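Local atomic coordinates of protein Kif13b (Mus musculus, PDB entry 5B64), a protein that is probably a kinesin-3 family motor that carries cargo along microtubules, represented here by a fragment rich in helices with a small antiparallel sheet. Residues 39-44 against 77-82; 81-86 against 118-123. One frame throughout, in Å; residues are numbered along the deposited sequence.

After helix 9-34 the chain enters strand 40-46, whose start supplies one side of contact 1; the other side is the last strand, 75-80, running into helix 81-100. This closure spans helix 49-53 and the middle strand 64-71, so it joins the two outer strands of the sheet across the central one. Contact 2 starts where contact 1 ends, sharing L81 and E82, and closes a second excursion through helices 81-100 and 106-114 to the C-terminal tail. The two closures follow one another rather than nest. Their centres lie about 8 Å apart, and hydrogen bonds from Y41 OH to F118 O and from Q77 NE2 to D120 O connect them.

Contact 1 of 2, residues 39-44 against 77-82; sequences TEYKVT and QIWSLE
The phenol ring of Y41 brings its CE1 corner over one face of the W79 indole, Y41 CE1 lying 4.2 Å from W79 CZ3. The Y41 ring centroid is 5.9 Å from that of the six-membered indole ring and the planes are inclined at 59°, so the rings meet obliquely. This is an apolar contact across a strand: the two CA atoms of Y41 and W79 are 9.6 Å apart, as fits residues on outer strands with 64-71 between them, and both rings touch V69 of that middle strand. In Y41 and in W79 alike CG stands anti to the carbonyl carbon (chi1 near -60° in both), which lets the ring ends approach although neither CB is directed at the other segment.

The rotation of the indole is further fixed at its rim. W79 NE1 donates to Q77 OE1, two residues earlier on the same strand, at 2.9 Å and with an N-H...O angle of 160°. The amide oxygen sits close to the indole plane, while the donor is tilted modestly from the carbonyl plane of Q77. On the face opposite Y41, K83 makes a cation-pi contact with W79. Y41 is tied at its polar end too, its OH being hydrogen-bonded to F118 O, and its ring also meets V25 and A28 of helix 9-34. M91 of helix 81-100 touches both aromatic side chains. The strand order 40-46, 64-71, 75-80 is that of a three-stranded antiparallel meander lying against helices 9-34 and 81-100, and in this protein the Y41-W79 pair bridges its outer strands over V69 in the buried interior.

Contact 2 of 2, residues 81-86 against 118-123; sequences LEKLEN and FYDEQE
D120 OD2 is gripped by two cations of helix 81-100: K83 NZ donates to it at 2.8 Å, and R87 NH1 forms a second salt bridge with the same oxygen. The lysine ammonium meets D120 OD2 nearly along the C-O axis, and K83 CE follows at 3.6 Å from D120 OD2. The two side chains approach from opposite directions. K83 CG is anti to the backbone N (chi1 167°) and every later torsion is also extended, giving the lysine the full reach needed to span from the helix to the tail.

K83 has a further tie near the start of the helix: its backbone N is capped by S80 OG, S80 being the N-cap residue. On the tail side, D120 O accepts from Q77 NE2, so D120 is held by strand 75-80 as well as by the helix. With an alanine at K83, D120 would probably be left with R87 as its remaining cationic mate here, and the tail would be less firmly fixed to the helix. The geometry is that of a surface salt-bridge cluster pinning an irregular C-terminal segment to the first turns of a helix.

Contact 1 of 2, residues 39-44 against 77-82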
loop_
_atom_site.group_PDB
_atom_site.type_symbol
_atom_site.label_atom_id
_atom_site.label_comp_id
_atom_site.label_asym_id
_atom_site.label_seq_id
_atom_site.Cartn_x
_atom_site.Cartn_y
_atom_site.Cartn_z
ATOM N N THR B 39 -1.368 -9.967 -8.539
ATOM C CA THR B 39 -2.472 -9.802 -9.466
ATOM C C THR B 39 -2.283 -10.761 -10.648
ATOM O O THR B 39 -1.205 -10.846 -11.212
ATOM C CB THR B 39 -2.565 -8.329 -9.963
ATOM O OG1 THR B 39 -2.703 -7.451 -8.841
ATOM C CG2 THR B 39 -3.763 -8.123 -10.900
ATOM N N GLU B 40 -3.327 -11.495 -11.006
ATOM C CA GLU B 40 -3.239 -12.475 -12.086
ATOM C C GLU B 40 -3.592 -11.818 -13.428
ATOM O O GLU B 40 -4.594 -11.108 -13.540
ATOM C CB GLU B 40 -4.152 -13.678 -11.785
ATOM C CG GLU B 40 -4.371 -14.625 -12.951
ATOM C CD GLU B 40 -5.575 -15.557 -12.747
ATOM O OE1 GLU B 40 -6.662 -15.292 -13.317
ATOM O OE2 GLU B 40 -5.436 -16.561 -12.019
ATOM N N TYR B 41 -2.744 -12.023 -14.430
ATOM C CA TYR B 41 -3.043 -11.554 -15.775
ATOM C C TYR B 41 -3.195 -12.757 -16.688
ATOM O O TYR B 41 -2.264 -13.534 -16.858
ATOM C CB TYR B 41 -1.971 -10.589 -16.292
ATOM C CG TYR B 41 -1.855 -9.344 -15.445
ATOM C CD1 TYR B 41 -2.729 -8.262 -15.622
ATOM C CD2 TYR B 41 -0.889 -9.261 -14.433
ATOM C CE1 TYR B 41 -2.629 -7.129 -14.821
ATOM C CE2 TYR B 41 -0.783 -8.141 -13.638
ATOM C CZ TYR B 41 -1.653 -7.081 -13.827
ATOM O OH TYR B 41 -1.531 -5.983 -13.005
ATOM N N LYS B 42 -4.395 -12.918 -17.231
ATOM C CA LYS B 42 -4.696 -14.004 -18.138
ATOM C C LYS B 42 -5.097 -13.439 -19.500
ATOM O O LYS B 42 -5.781 -12.422 -19.584
ATOM C CB LYS B 42 -5.848 -14.841 -17.589
ATOM C CG LYS B 42 -5.472 -16.001 -16.683
ATOM C CD LYS B 42 -6.738 -16.793 -16.356
ATOM C CE LYS B 42 -6.527 -17.803 -15.231
ATOM N NZ LYS B 42 -7.828 -18.371 -14.755
ATOM N N VAL B 43 -4.680 -14.109 -20.567
ATOM C CA VAL B 43 -5.041 -13.684 -21.908
ATOM C C VAL B 43 -6.347 -14.352 -22.385
ATOM O O VAL B 43 -6.488 -15.584 -22.335
ATOM C CB VAL B 43 -3.883 -13.944 -22.906
ATOM C CG1 VAL B 43 -4.285 -13.558 -24.334
ATOM C CG2 VAL B 43 -2.624 -13.201 -22.474
ATOM N N THR B 44 -7.301 -13.519 -22.806
ATOM C CA THR B 44 -8.533 -13.973 -23.446
ATOM C C THR B 44 -8.777 -13.241 -24.756
ATOM O O THR B 44 -7.962 -12.456 -25.235
ATOM C CB THR B 44 -9.782 -13.672 -22.605
ATOM O OG1 THR B 44 -9.453 -12.780 -21.525
ATOM C CG2 THR B 44 -10.451 -14.965 -22.105
ATOM N N GLN B 77 -11.547 -8.096 -13.795
ATOM C CA GLN B 77 -11.909 -7.116 -14.799
ATOM C C GLN B 77 -11.173 -7.394 -16.087
ATOM O O GLN B 77 -10.132 -8.043 -16.072
ATOM C CB GLN B 77 -11.615 -5.709 -14.297
ATOM C CG GLN B 77 -10.165 -5.477 -13.905
ATOM C CD GLN B 77 -9.970 -4.188 -13.106
ATOM O OE1 GLN B 77 -8.974 -3.498 -13.280
ATOM N NE2 GLN B 77 -10.919 -3.868 -12.223
ATOM N N ILE B 78 -11.725 -6.923 -17.203
ATOM C CA ILE B 78 -11.021 -6.975 -18.476
ATOM C C ILE B 78 -10.297 -5.657 -18.811
ATOM O O ILE B 78 -10.886 -4.584 -18.714
ATOM C CB ILE B 78 -11.971 -7.298 -19.633
ATOM C CG1 ILE B 78 -12.777 -8.565 -19.335
ATOM C CG2 ILE B 78 -11.183 -7.462 -20.932
ATOM C CD1 ILE B 78 -11.919 -9.810 -19.121
ATOM N N TRP B 79 -9.020 -5.747 -19.184
ATOM C CA TRP B 79 -8.339 -4.646 -19.867
ATOM C C TRP B 79 -8.076 -4.982 -21.333
ATOM O O TRP B 79 -7.852 -6.137 -21.702
ATOM C CB TRP B 79 -6.970 -4.390 -19.277
ATOM C CG TRP B 79 -6.913 -3.987 -17.875
ATOM C CD1 TRP B 79 -7.951 -3.823 -17.017
ATOM C CD2 TRP B 79 -5.723 -3.699 -17.141
ATOM N NE1 TRP B 79 -7.481 -3.437 -15.787
ATOM C CE2 TRP B 79 -6.118 -3.363 -15.833
ATOM C CE3 TRP B 79 -4.360 -3.698 -17.464
ATOM C CZ2 TRP B 79 -5.194 -3.016 -14.843
ATOM C CZ3 TRP B 79 -3.446 -3.349 -16.482
ATOM C CH2 TRP B 79 -3.867 -3.007 -15.189
ATOM N N SER B 80 -8.044 -3.956 -22.163
ATOM C CA SER B 80 -7.600 -4.129 -23.530
ATOM C C SER B 80 -6.091 -4.339 -23.519
ATOM O O SER B 80 -5.402 -3.941 -22.570
ATOM C CB SER B 80 -7.923 -2.884 -24.352
ATOM O OG SER B 80 -7.046 -1.813 -24.013
ATOM N N LEU B 81 -5.582 -4.967 -24.575
ATOM C CA LEU B 81 -4.149 -5.139 -24.742
ATOM C C LEU B 81 -3.442 -3.778 -24.695
ATOM O O LEU B 81 -2.433 -3.617 -24.000
ATOM C CB LEU B 81 -3.837 -5.878 -26.047
ATOM C CG LEU B 81 -2.346 -6.150 -26.254
ATOM C CD1 LEU B 81 -1.774 -6.993 -25.080
ATOM C CD2 LEU B 81 -2.042 -6.788 -27.598
ATOM N N GLU B 82 -3.990 -2.807 -25.423
ATOM C CA GLU B 82 -3.441 -1.449 -25.466
ATOM C C GLU B 82 -3.337 -0.892 -24.057
ATOM O O GLU B 82 -2.363 -0.236 -23.712
ATOM C CB GLU B 82 -4.319 -0.529 -26.321
ATOM C CG GLU B 82 -3.881 0.933 -26.324
ATOM C CD GLU B 82 -4.831 1.863 -27.098
ATOM O OE1 GLU B 82 -4.357 2.909 -27.608
ATOM O OE2 GLU B 82 -6.046 1.561 -27.187
#

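Contact 2 of 2, residues 81-86 against 118-123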
loop_
_atom_site.group_PDB
_atom_site.type_symbol
_atom_site.label_atom_id
_atom_site.label_comp_id
_atom_site.label_asym_id
_atom_site.label_seq_id
_atom_site.Cartn_x
_atom_site.Cartn_y
_atom_site.Cartn_z
ATOM N N LEU B 81 -5.582 -4.967 -24.575
ATOM C CA LEU B 81 -4.149 -5.139 -24.742
ATOM C C LEU B 81 -3.442 -3.778 -24.695
ATOM O O LEU B 81 -2.433 -3.617 -24.000
ATOM C CB LEU B 81 -3.837 -5.878 -26.047
ATOM C CG LEU B 81 -2.346 -6.150 -26.254
ATOM C CD1 LEU B 81 -1.774 -6.993 -25.080
ATOM C CD2 LEU B 81 -2.042 -6.788 -27.598
ATOM N N GLU B 82 -3.990 -2.807 -25.423
ATOM C CA GLU B 82 -3.441 -1.449 -25.466
ATOM C C GLU B 82 -3.337 -0.892 -24.057
ATOM O O GLU B 82 -2.363 -0.236 -23.712
ATOM C CB GLU B 82 -4.319 -0.529 -26.321
ATOM C CG GLU B 82 -3.881 0.933 -26.324
ATOM C CD GLU B 82 -4.831 1.863 -27.098
ATOM O OE1 GLU B 82 -4.357 2.909 -27.608
ATOM O OE2 GLU B 82 -6.046 1.561 -27.187
ATOM N N LYS B 83 -4.345 -1.167 -23.239
ATOM C CA LYS B 83 -4.342 -0.663 -21.883
ATOM C C LYS B 83 -3.241 -1.306 -21.021
ATOM O O LYS B 83 -2.564 -0.602 -20.256
ATOM C CB LYS B 83 -5.725 -0.787 -21.233
ATOM C CG LYS B 83 -5.671 -0.556 -19.733
ATOM C CD LYS B 83 -7.025 -0.355 -19.121
ATOM C CE LYS B 83 -6.916 -0.338 -17.610
ATOM N NZ LYS B 83 -8.186 0.108 -17.007
ATOM N N LEU B 84 -3.057 -2.623 -21.141
ATOM C CA LEU B 84 -1.965 -3.293 -20.433
ATOM C C LEU B 84 -0.613 -2.722 -20.897
ATOM O O LEU B 84 0.280 -2.412 -20.095
ATOM C CB LEU B 84 -2.020 -4.801 -20.665
ATOM C CG LEU B 84 -0.901 -5.667 -20.074
ATOM C CD1 LEU B 84 -0.843 -5.567 -18.565
ATOM C CD2 LEU B 84 -1.052 -7.148 -20.480
ATOM N N GLU B 85 -0.494 -2.541 -22.204
ATOM C CA GLU B 85 0.731 -2.056 -22.781
ATOM C C GLU B 85 1.093 -0.676 -22.217
ATOM O O GLU B 85 2.263 -0.430 -21.870
ATOM C CB GLU B 85 0.594 -2.034 -24.297
ATOM C CG GLU B 85 1.901 -1.962 -25.028
ATOM C CD GLU B 85 1.783 -2.476 -26.440
ATOM O OE1 GLU B 85 2.702 -2.212 -27.252
ATOM O OE2 GLU B 85 0.764 -3.147 -26.727
ATOM N N ASN B 86 0.094 0.207 -22.116
ATOM C CA ASN B 86 0.254 1.509 -21.458
ATOM C C ASN B 86 0.524 1.443 -19.947
ATOM O O ASN B 86 1.423 2.135 -19.439
ATOM C CB ASN B 86 -0.949 2.403 -21.708
ATOM C CG ASN B 86 -1.017 2.889 -23.131
ATOM O OD1 ASN B 86 0.010 3.209 -23.744
ATOM N ND2 ASN B 86 -2.230 2.943 -23.679
ATOM N N PHE B 118 -1.831 -1.621 -11.040
ATOM C CA PHE B 118 -2.008 -3.026 -11.414
ATOM C C PHE B 118 -3.485 -3.443 -11.481
ATOM O O PHE B 118 -3.853 -4.393 -12.186
ATOM C CB PHE B 118 -1.236 -3.956 -10.464
ATOM C CG PHE B 118 0.238 -3.643 -10.353
ATOM C CD1 PHE B 118 0.728 -2.898 -9.273
ATOM C CD2 PHE B 118 1.145 -4.095 -11.323
ATOM C CE1 PHE B 118 2.090 -2.604 -9.169
ATOM C CE2 PHE B 118 2.513 -3.799 -11.219
ATOM C CZ PHE B 118 2.982 -3.062 -10.144
ATOM N N TYR B 119 -4.332 -2.730 -10.755
ATOM C CA TYR B 119 -5.740 -3.095 -10.696
ATOM C C TYR B 119 -6.587 -1.839 -10.454
ATOM O O TYR B 119 -6.138 -0.893 -9.816
ATOM C CB TYR B 119 -5.941 -4.166 -9.606
ATOM C CG TYR B 119 -7.364 -4.604 -9.399
ATOM C CD1 TYR B 119 -7.944 -5.586 -10.213
ATOM C CD2 TYR B 119 -8.142 -4.040 -8.392
ATOM C CE1 TYR B 119 -9.262 -5.984 -10.022
ATOM C CE2 TYR B 119 -9.464 -4.430 -8.203
ATOM C CZ TYR B 119 -10.012 -5.403 -9.011
ATOM O OH TYR B 119 -11.312 -5.785 -8.802
ATOM N N ASP B 120 -7.797 -1.810 -10.989
ATOM C CA ASP B 120 -8.616 -0.616 -10.878
ATOM C C ASP B 120 -9.811 -0.794 -9.944
ATOM O O ASP B 120 -10.715 -1.585 -10.221
ATOM C CB ASP B 120 -9.031 -0.127 -12.266
ATOM C CG ASP B 120 -7.847 0.431 -13.057
ATOM O OD1 ASP B 120 -6.794 0.716 -12.427
ATOM O OD2 ASP B 120 -7.956 0.592 -14.294
ATOM N N GLU B 121 -9.789 -0.059 -8.831
ATOM C CA GLU B 121 -10.828 -0.151 -7.799
ATOM C C GLU B 121 -12.234 0.039 -8.362
ATOM O O GLU B 121 -13.155 -0.671 -7.956
ATOM C CB GLU B 121 -10.562 0.834 -6.649
ATOM N N GLN B 122 -12.387 0.982 -9.293
ATOM C CA GLN B 122 -13.655 1.180 -10.028
ATOM C C GLN B 122 -14.907 1.395 -9.158
ATOM O O GLN B 122 -15.905 0.692 -9.329
ATOM C CB GLN B 122 -13.920 0.005 -10.989
ATOM C CG GLN B 122 -13.101 0.015 -12.279
ATOM C CD GLN B 122 -13.258 -1.269 -13.087
ATOM O OE1 GLN B 122 -14.058 -2.141 -12.743
ATOM N NE2 GLN B 122 -12.487 -1.391 -14.168
ATOM N N GLU B 123 -14.863 2.364 -8.247
ATOM C CA GLU B 123 -15.974 2.566 -7.323
ATOM C C GLU B 123 -16.206 4.036 -6.979
ATOM O O GLU B 123 -17.342 4.458 -6.749
ATOM C CB GLU B 123 -15.757 1.747 -6.048
#